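Local coordinates for phosphocarrier protein (Mycoplasma capricolum, PDB 1PCH), which carries phosphoryl groups as a general, non-sugar-specific component of the phosphoenolpyruvate-dependent system that imports and phosphorylates sugars, at residues Ala1-Ala15 and Met50-Ala64. Residues are numbered along the deposited sequence; the frame is centred on the assembly and turned at random.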
ATOM      1  N   ALA A   1      -5.481 -12.346  -1.082  1.00 21.82           N
ATOM      2  CA  ALA A   1      -6.022 -11.525  -0.016  1.00 22.24           C
ATOM      3  C   ALA A   1      -6.017 -10.057  -0.474  1.00 19.47           C
ATOM      4  O   ALA A   1      -5.097  -9.625  -1.135  1.00 24.62           O
ATOM      5  CB  ALA A   1      -5.170 -11.672   1.247  1.00 33.64           C
ATOM      6  N   LYS A   2      -7.072  -9.323  -0.095  1.00 19.68           N
ATOM      7  CA  LYS A   2      -7.111  -7.939  -0.546  1.00 20.95           C
ATOM      8  C   LYS A   2      -7.962  -7.024   0.274  1.00 23.53           C
ATOM      9  O   LYS A   2      -8.878  -7.375   1.025  1.00 24.98           O
ATOM     10  CB  LYS A   2      -7.572  -7.934  -2.005  1.00 25.93           C
ATOM     11  CG  LYS A   2      -9.046  -7.907  -2.220  1.00 32.47           C
ATOM     12  CD  LYS A   2      -9.410  -8.375  -3.642  1.00 36.66           C
ATOM     13  CE  LYS A   2      -9.028  -7.372  -4.699  1.00 39.72           C
ATOM     14  NZ  LYS A   2      -9.284  -7.866  -6.088  1.00 50.37           N
ATOM     15  N   PHE A   3      -7.698  -5.716   0.063  1.00 20.05           N
ATOM     16  CA  PHE A   3      -8.467  -4.696   0.722  1.00 20.87           C
ATOM     17  C   PHE A   3      -8.363  -3.405  -0.081  1.00 21.55           C
ATOM     18  O   PHE A   3      -7.431  -3.201  -0.835  1.00 19.03           O
ATOM     19  CB  PHE A   3      -8.131  -4.487   2.174  1.00 24.83           C
ATOM     20  CG  PHE A   3      -6.894  -3.672   2.468  1.00 26.17           C
ATOM     21  CD1 PHE A   3      -6.965  -2.308   2.570  1.00 29.25           C
ATOM     22  CD2 PHE A   3      -5.670  -4.317   2.634  1.00 28.14           C
ATOM     23  CE1 PHE A   3      -5.831  -1.548   2.841  1.00 30.39           C
ATOM     24  CE2 PHE A   3      -4.538  -3.567   2.913  1.00 30.42           C
ATOM     25  CZ  PHE A   3      -4.624  -2.199   3.007  1.00 29.25           C
ATOM     26  N   SER A   4      -9.411  -2.596   0.060  1.00 21.48           N
ATOM     27  CA  SER A   4      -9.406  -1.335  -0.672  1.00 18.20           C
ATOM     28  C   SER A   4      -9.598  -0.254   0.337  1.00 16.77           C
ATOM     29  O   SER A   4     -10.148  -0.467   1.435  1.00 19.64           O
ATOM     30  CB  SER A   4     -10.500  -1.324  -1.730  1.00 21.21           C
ATOM     31  OG  SER A   4     -10.374  -2.360  -2.646  1.00 32.52           O
ATOM     32  N   ALA A   5      -9.088   0.940   0.050  1.00 17.13           N
ATOM     33  CA  ALA A   5      -9.280   2.017   1.034  1.00 17.25           C
ATOM     34  C   ALA A   5      -9.149   3.336   0.279  1.00 15.64           C
ATOM     35  O   ALA A   5      -8.554   3.380  -0.805  1.00 18.61           O
ATOM     36  CB  ALA A   5      -8.342   1.943   2.183  1.00 22.63           C
ATOM     37  N   ILE A   6      -9.606   4.394   0.869  1.00 17.81           N
ATOM     38  CA  ILE A   6      -9.417   5.695   0.166  1.00 18.46           C
ATOM     39  C   ILE A   6      -8.251   6.384   0.884  1.00 17.25           C
ATOM     40  O   ILE A   6      -8.240   6.419   2.094  1.00 19.46           O
ATOM     41  CB  ILE A   6     -10.679   6.549   0.351  1.00 23.32           C
ATOM     42  CG1 ILE A   6     -11.918   5.943  -0.332  1.00 24.38           C
ATOM     43  CG2 ILE A   6     -10.454   7.984  -0.055  1.00 19.08           C
ATOM     44  CD1 ILE A   6     -11.704   5.540  -1.749  1.00 27.25           C
ATOM     45  N   ILE A   7      -7.330   6.911   0.135  1.00 15.24           N
ATOM     46  CA  ILE A   7      -6.199   7.647   0.675  1.00 16.97           C
ATOM     47  C   ILE A   7      -6.692   8.999   1.203  1.00 16.36           C
ATOM     48  O   ILE A   7      -7.219   9.776   0.453  1.00 17.74           O
ATOM     49  CB  ILE A   7      -5.163   7.939  -0.442  1.00 17.86           C
ATOM     50  CG1 ILE A   7      -4.604   6.688  -1.070  1.00 18.21           C
ATOM     51  CG2 ILE A   7      -4.135   8.906   0.111  1.00 21.08           C
ATOM     52  CD1 ILE A   7      -3.871   5.792  -0.051  1.00 23.81           C
ATOM     53  N   THR A   8      -6.542   9.219   2.505  1.00 20.38           N
ATOM     54  CA  THR A   8      -7.037  10.494   3.026  1.00 25.71           C
ATOM     55  C   THR A   8      -5.940  11.462   3.344  1.00 29.32           C
ATOM     56  O   THR A   8      -6.237  12.607   3.723  1.00 29.16           O
ATOM     57  CB  THR A   8      -7.928  10.269   4.246  1.00 27.48           C
ATOM     58  OG1 THR A   8      -7.331   9.286   5.098  1.00 27.51           O
ATOM     59  CG2 THR A   8      -9.257   9.681   3.747  1.00 28.72           C
ATOM     60  N   ASP A   9      -4.693  10.999   3.203  1.00 28.84           N
ATOM     61  CA  ASP A   9      -3.559  11.883   3.466  1.00 24.69           C
ATOM     62  C   ASP A   9      -3.648  13.052   2.418  1.00 20.86           C
ATOM     63  O   ASP A   9      -3.929  12.744   1.300  1.00 16.71           O
ATOM     64  CB  ASP A   9      -2.261  11.143   3.235  1.00 23.37           C
ATOM     65  CG  ASP A   9      -1.039  11.978   3.575  1.00 26.35           C
ATOM     66  OD1 ASP A   9      -0.975  13.143   3.167  1.00 31.03           O
ATOM     67  OD2 ASP A   9      -0.128  11.426   4.243  1.00 29.47           O
ATOM     68  N   LYS A  10      -3.509  14.267   2.883  1.00 25.76           N
ATOM     69  CA  LYS A  10      -3.632  15.450   2.038  1.00 27.27           C
ATOM     70  C   LYS A  10      -2.509  15.596   1.046  1.00 32.50           C
ATOM     71  O   LYS A  10      -2.572  16.419   0.113  1.00 38.88           O
ATOM     72  CB  LYS A  10      -3.730  16.701   2.928  1.00 25.87           C
ATOM     73  CG  LYS A  10      -5.099  16.753   3.677  1.00 29.54           C
ATOM     74  CD  LYS A  10      -5.167  18.024   4.480  1.00 35.38           C
ATOM     75  CE  LYS A  10      -5.834  17.897   5.811  1.00 40.18           C
ATOM     76  NZ  LYS A  10      -5.458  19.047   6.715  1.00 46.77           N
ATOM     77  N   VAL A  11      -1.450  14.818   1.201  1.00 34.90           N
ATOM     78  CA  VAL A  11      -0.327  14.896   0.249  1.00 33.55           C
ATOM     79  C   VAL A  11      -0.295  13.638  -0.605  1.00 34.07           C
ATOM     80  O   VAL A  11       0.504  13.454  -1.515  1.00 50.38           O
ATOM     81  CB  VAL A  11       1.021  15.056   0.994  1.00 36.17           C
ATOM     82  CG1 VAL A  11       2.148  15.241  -0.021  1.00 37.73           C
ATOM     83  CG2 VAL A  11       0.971  16.286   1.915  1.00 37.59           C
ATOM     84  N   GLY A  12      -1.203  12.682  -0.280  1.00 24.92           N
ATOM     85  CA  GLY A  12      -1.217  11.469  -1.045  1.00 20.25           C
ATOM     86  C   GLY A  12      -0.240  10.431  -0.462  1.00 19.34           C
ATOM     87  O   GLY A  12       0.104  10.473   0.688  1.00 25.59           O
ATOM     88  N   LEU A  13       0.151   9.533  -1.331  1.00 21.70           N
ATOM     89  CA  LEU A  13       1.043   8.439  -0.975  1.00 20.15           C
ATOM     90  C   LEU A  13       2.465   8.914  -1.315  1.00 18.01           C
ATOM     91  O   LEU A  13       2.905   8.795  -2.445  1.00 20.69           O
ATOM     92  CB  LEU A  13       0.669   7.159  -1.677  1.00 18.36           C
ATOM     93  CG  LEU A  13       0.927   5.880  -0.847  1.00 20.52           C
ATOM     94  CD1 LEU A  13       0.569   4.639  -1.625  1.00 22.73           C
ATOM     95  CD2 LEU A  13       2.396   5.874  -0.464  1.00 21.72           C
ATOM     96  N   HIS A  14       2.988   9.645  -0.333  1.00 18.49           N
ATOM     97  CA  HIS A  14       4.240  10.324  -0.467  1.00 19.36           C
ATOM     98  C   HIS A  14       5.369   9.561   0.211  1.00 23.02           C
ATOM     99  O   HIS A  14       5.209   8.410   0.603  1.00 18.59           O
ATOM    100  CB  HIS A  14       4.129  11.744   0.077  1.00 18.83           C
ATOM    101  CG  HIS A  14       3.652  11.811   1.480  1.00 20.79           C
ATOM    102  ND1 HIS A  14       4.521  12.070   2.542  1.00 24.49           N
ATOM    103  CD2 HIS A  14       2.411  11.696   2.020  1.00 26.14           C
ATOM    104  CE1 HIS A  14       3.832  12.134   3.653  1.00 24.09           C
ATOM    105  NE2 HIS A  14       2.552  11.880   3.377  1.00 28.26           N
ATOM    106  N   ALA A  15       6.573  10.143   0.160  1.00 18.58           N
ATOM    107  CA  ALA A  15       7.745   9.437   0.570  1.00 17.71           C
ATOM    108  C   ALA A  15       7.681   8.742   1.886  1.00 14.17           C
ATOM    109  O   ALA A  15       8.131   7.561   1.946  1.00 17.82           O
ATOM    110  CB  ALA A  15       9.009  10.271   0.406  1.00 21.44           C
ATOM    111  N   MET A  50       5.979   5.366  -5.544  1.00 13.28           N
ATOM    112  CA  MET A  50       6.035   6.795  -5.773  1.00 15.23           C
ATOM    113  C   MET A  50       5.653   7.176  -7.207  1.00 17.26           C
ATOM    114  O   MET A  50       5.032   8.220  -7.408  1.00 17.81           O
ATOM    115  CB  MET A  50       7.421   7.295  -5.414  1.00 18.97           C
ATOM    116  CG  MET A  50       7.726   7.082  -3.926  0.60 18.23           C
ATOM    117  SD  MET A  50       6.835   8.161  -2.863  0.60 23.81           S
ATOM    118  CE  MET A  50       7.950   9.543  -2.697  0.60 37.57           C
ATOM    119  N   ALA A  51       6.051   6.388  -8.173  1.00 19.10           N
ATOM    120  CA  ALA A  51       5.815   6.604  -9.593  1.00 17.06           C
ATOM    121  C   ALA A  51       4.323   6.573  -9.910  1.00 21.44           C
ATOM    122  O   ALA A  51       3.895   7.064 -10.935  1.00 20.18           O
ATOM    123  CB  ALA A  51       6.555   5.598 -10.438  1.00 17.50           C
ATOM    124  N   MET A  52       3.586   5.901  -9.032  1.00 21.02           N
ATOM    125  CA  MET A  52       2.133   5.807  -9.173  1.00 18.58           C
ATOM    126  C   MET A  52       1.486   7.155  -8.874  1.00 19.65           C
ATOM    127  O   MET A  52       0.395   7.407  -9.354  1.00 23.94           O
ATOM    128  CB  MET A  52       1.590   4.715  -8.240  1.00 19.40           C
ATOM    129  CG  MET A  52       1.955   3.343  -8.796  1.00 22.37           C
ATOM    130  SD  MET A  52       1.344   1.991  -7.911  1.00 25.32           S
ATOM    131  CE  MET A  52      -0.374   1.888  -8.422  1.00 23.32           C
ATOM    132  N   ALA A  53       2.194   7.955  -8.091  1.00 17.65           N
ATOM    133  CA  ALA A  53       1.796   9.298  -7.738  1.00 21.57           C
ATOM    134  C   ALA A  53       0.350   9.304  -7.249  1.00 25.43           C
ATOM    135  O   ALA A  53      -0.518   9.940  -7.818  1.00 26.23           O
ATOM    136  CB  ALA A  53       1.857  10.148  -9.035  1.00 29.50           C
ATOM    137  N   ILE A  54       0.116   8.492  -6.214  1.00 18.17           N
ATOM    138  CA  ILE A  54      -1.278   8.356  -5.748  1.00 17.39           C
ATOM    139  C   ILE A  54      -1.665   9.538  -4.950  1.00 18.27           C
ATOM    140  O   ILE A  54      -0.932   9.956  -4.071  1.00 20.71           O
ATOM    141  CB  ILE A  54      -1.381   7.047  -4.935  1.00 22.37           C
ATOM    142  CG1 ILE A  54      -1.247   5.836  -5.837  1.00 22.30           C
ATOM    143  CG2 ILE A  54      -2.614   7.046  -4.059  1.00 23.40           C
ATOM    144  CD1 ILE A  54      -0.724   4.595  -5.208  1.00 19.83           C
ATOM    145  N   LYS A  55      -2.766  10.224  -5.374  1.00 17.59           N
ATOM    146  CA  LYS A  55      -3.068  11.457  -4.594  1.00 19.22           C
ATOM    147  C   LYS A  55      -4.319  11.233  -3.732  1.00 19.37           C
ATOM    148  O   LYS A  55      -5.051  10.253  -3.888  1.00 19.81           O
ATOM    149  CB  LYS A  55      -3.272  12.594  -5.574  1.00 23.25           C
ATOM    150  CG  LYS A  55      -2.116  12.936  -6.464  1.00 28.07           C
ATOM    151  CD  LYS A  55      -1.240  14.043  -5.963  1.00 32.54           C
ATOM    152  CE  LYS A  55      -0.145  14.396  -7.003  1.00 33.28           C
ATOM    153  NZ  LYS A  55      -0.230  15.820  -7.403  1.00 30.23           N
ATOM    154  N   THR A  56      -4.531  12.166  -2.827  1.00 21.19           N
ATOM    155  CA  THR A  56      -5.685  12.132  -1.934  1.00 20.48           C
ATOM    156  C   THR A  56      -6.991  11.868  -2.708  1.00 21.86           C
ATOM    157  O   THR A  56      -7.190  12.422  -3.812  1.00 16.15           O
ATOM    158  CB  THR A  56      -5.831  13.546  -1.303  1.00 18.84           C
ATOM    159  OG1 THR A  56      -4.570  13.939  -0.794  1.00 21.69           O
ATOM    160  CG2 THR A  56      -6.921  13.608  -0.311  1.00 19.71           C
ATOM    161  N   GLY A  57      -7.840  11.075  -2.118  1.00 21.42           N
ATOM    162  CA  GLY A  57      -9.144  10.703  -2.599  1.00 19.45           C
ATOM    163  C   GLY A  57      -9.156   9.498  -3.470  1.00 20.49           C
ATOM    164  O   GLY A  57     -10.156   8.897  -3.840  1.00 19.33           O
ATOM    165  N   THR A  58      -7.899   9.071  -3.811  1.00 18.07           N
ATOM    166  CA  THR A  58      -7.773   7.923  -4.660  1.00 18.75           C
ATOM    167  C   THR A  58      -8.126   6.655  -3.894  1.00 18.17           C
ATOM    168  O   THR A  58      -7.740   6.479  -2.749  1.00 21.61           O
ATOM    169  CB  THR A  58      -6.337   7.782  -5.225  1.00 20.40           C
ATOM    170  OG1 THR A  58      -6.014   8.998  -5.930  1.00 25.86           O
ATOM    171  CG2 THR A  58      -6.222   6.649  -6.213  1.00 24.45           C
ATOM    172  N   GLU A  59      -8.885   5.798  -4.532  1.00 20.99           N
ATOM    173  CA  GLU A  59      -9.230   4.526  -3.949  1.00 23.59           C
ATOM    174  C   GLU A  59      -8.163   3.515  -4.476  1.00 25.59           C
ATOM    175  O   GLU A  59      -7.962   3.341  -5.652  1.00 23.56           O
ATOM    176  CB  GLU A  59     -10.592   4.001  -4.398  1.00 27.16           C
ATOM    177  CG  GLU A  59     -10.969   2.725  -3.622  1.00 33.35           C
ATOM    178  CD  GLU A  59     -12.351   2.218  -4.038  1.00 41.69           C
ATOM    179  OE1 GLU A  59     -12.450   1.666  -5.144  1.00 43.88           O
ATOM    180  OE2 GLU A  59     -13.305   2.379  -3.236  1.00 46.87           O
ATOM    181  N   ILE A  60      -7.507   2.932  -3.475  1.00 21.02           N
ATOM    182  CA  ILE A  60      -6.478   1.961  -3.814  1.00 18.49           C
ATOM    183  C   ILE A  60      -6.950   0.585  -3.347  1.00 18.42           C
ATOM    184  O   ILE A  60      -7.776   0.456  -2.458  1.00 20.87           O
ATOM    185  CB  ILE A  60      -5.170   2.316  -3.133  1.00 15.97           C
ATOM    186  CG1 ILE A  60      -5.261   2.339  -1.587  1.00 20.55           C
ATOM    187  CG2 ILE A  60      -4.638   3.637  -3.665  1.00 19.99           C
ATOM    188  CD1 ILE A  60      -4.100   1.683  -0.896  1.00 26.88           C
ATOM    189  N   THR A  61      -6.328  -0.403  -3.978  1.00 15.40           N
ATOM    190  CA  THR A  61      -6.582  -1.778  -3.636  1.00 16.81           C
ATOM    191  C   THR A  61      -5.213  -2.451  -3.439  1.00 17.84           C
ATOM    192  O   THR A  61      -4.320  -2.166  -4.213  1.00 13.98           O
ATOM    193  CB  THR A  61      -7.326  -2.508  -4.777  1.00 19.41           C
ATOM    194  OG1 THR A  61      -8.626  -1.874  -4.888  1.00 23.32           O
ATOM    195  CG2 THR A  61      -7.608  -3.933  -4.310  1.00 18.82           C
ATOM    196  N   ILE A  62      -5.102  -3.154  -2.339  1.00 18.51           N
ATOM    197  CA  ILE A  62      -3.897  -3.902  -2.059  1.00 18.39           C
ATOM    198  C   ILE A  62      -4.251  -5.407  -2.156  1.00 19.12           C
ATOM    199  O   ILE A  62      -5.249  -5.854  -1.573  1.00 19.37           O
ATOM    200  CB  ILE A  62      -3.299  -3.616  -0.689  1.00 16.19           C
ATOM    201  CG1 ILE A  62      -2.989  -2.170  -0.428  1.00 20.75           C
ATOM    202  CG2 ILE A  62      -2.079  -4.500  -0.447  1.00 20.71           C
ATOM    203  CD1 ILE A  62      -1.869  -1.614  -1.249  1.00 25.95           C
ATOM    204  N   GLN A  63      -3.493  -6.097  -2.962  1.00 17.29           N
ATOM    205  CA  GLN A  63      -3.689  -7.504  -3.225  1.00 22.25           C
ATOM    206  C   GLN A  63      -2.408  -8.262  -2.782  1.00 21.70           C
ATOM    207  O   GLN A  63      -1.349  -7.865  -3.225  1.00 19.44           O
ATOM    208  CB  GLN A  63      -3.902  -7.799  -4.710  1.00 26.53           C
ATOM    209  CG  GLN A  63      -4.238  -9.253  -5.023  1.00 34.95           C
ATOM    210  CD  GLN A  63      -5.616  -9.363  -5.701  1.00 42.74           C
ATOM    211  OE1 GLN A  63      -6.585  -9.728  -5.048  1.00 54.62           O
ATOM    212  NE2 GLN A  63      -5.685  -9.017  -6.976  1.00 45.23           N
ATOM    213  N   ALA A  64      -2.602  -9.236  -1.936  1.00 21.28           N
ATOM    214  CA  ALA A  64      -1.430 -10.034  -1.482  1.00 20.72           C
ATOM    215  C   ALA A  64      -1.689 -11.476  -1.958  1.00 22.06           C
ATOM    216  O   ALA A  64      -2.798 -11.985  -1.787  1.00 21.98           O
ATOM    217  CB  ALA A  64      -1.304  -9.955   0.002  1.00 16.22           C
TER
HETATM  218  O   HOH W   1       2.250   7.426  -4.911  1.00 23.75           O
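The Phe3 ring lies alongside Ile62, the two side chains running abreast, with CZ of Phe3 3.8 Å from CG1 of Ile62 and the Ile62 CB over an off-centre part of the ring in a CH-pi contact. Phe3 CG sits between its backbone N and carbonyl carbon (chi1 79°), which brings the ring back over the neighbouring strand, where helix 69-82 also packs on it. Strands 2-6 and 59-64 run antiparallel; Phe3-Ile62 and Ala5-Ile60 are hydrogen-bonded pairs, and strand 2-6 is an outer strand of the open-faced beta-sandwich of HPr. On the other sheet face, the hydroxyls OG of Ser4 and OG1 of Thr61 hydrogen-bond at 2.9 Å, Ile6 CD1 rests on the aliphatic part of Glu59, and the outer part of Lys2 runs obliquely past the OE1 side of the Gln63 amide.

Beyond the strands, Ile7 donates its N-H to Thr58 O and accepts from Gly57 N, while its side chain lies roughly perpendicular to that of Ile54, Ile7 CG1 being 3.6 Å from Ile54 CG2. Leu13 lies beside Ile54, and Leu13 N reaches Ile54 O at 3.0 Å, tilted 32° from the carbonyl plane. A water joins Leu13 O to Ile54 N. Gly12 lets the backbones close up, its CA 3.4 Å from Ile54 O.

Asp9 takes the N-H of Val11 on OD1 in an Asx turn and that of His14 NE2 on OD2, 2.9 Å away; OD2 lies in the imidazole plane but is approached from above the carboxylate plane. His14, the active-site residue that forms the pros-phosphohistidine intermediate, is at the N-cap position of helix 15-25. Asp9 probably helps to hold the ring's rotation through NE2, consistent with ND1 serving as the phosphoryl acceptor, as that intermediate requires.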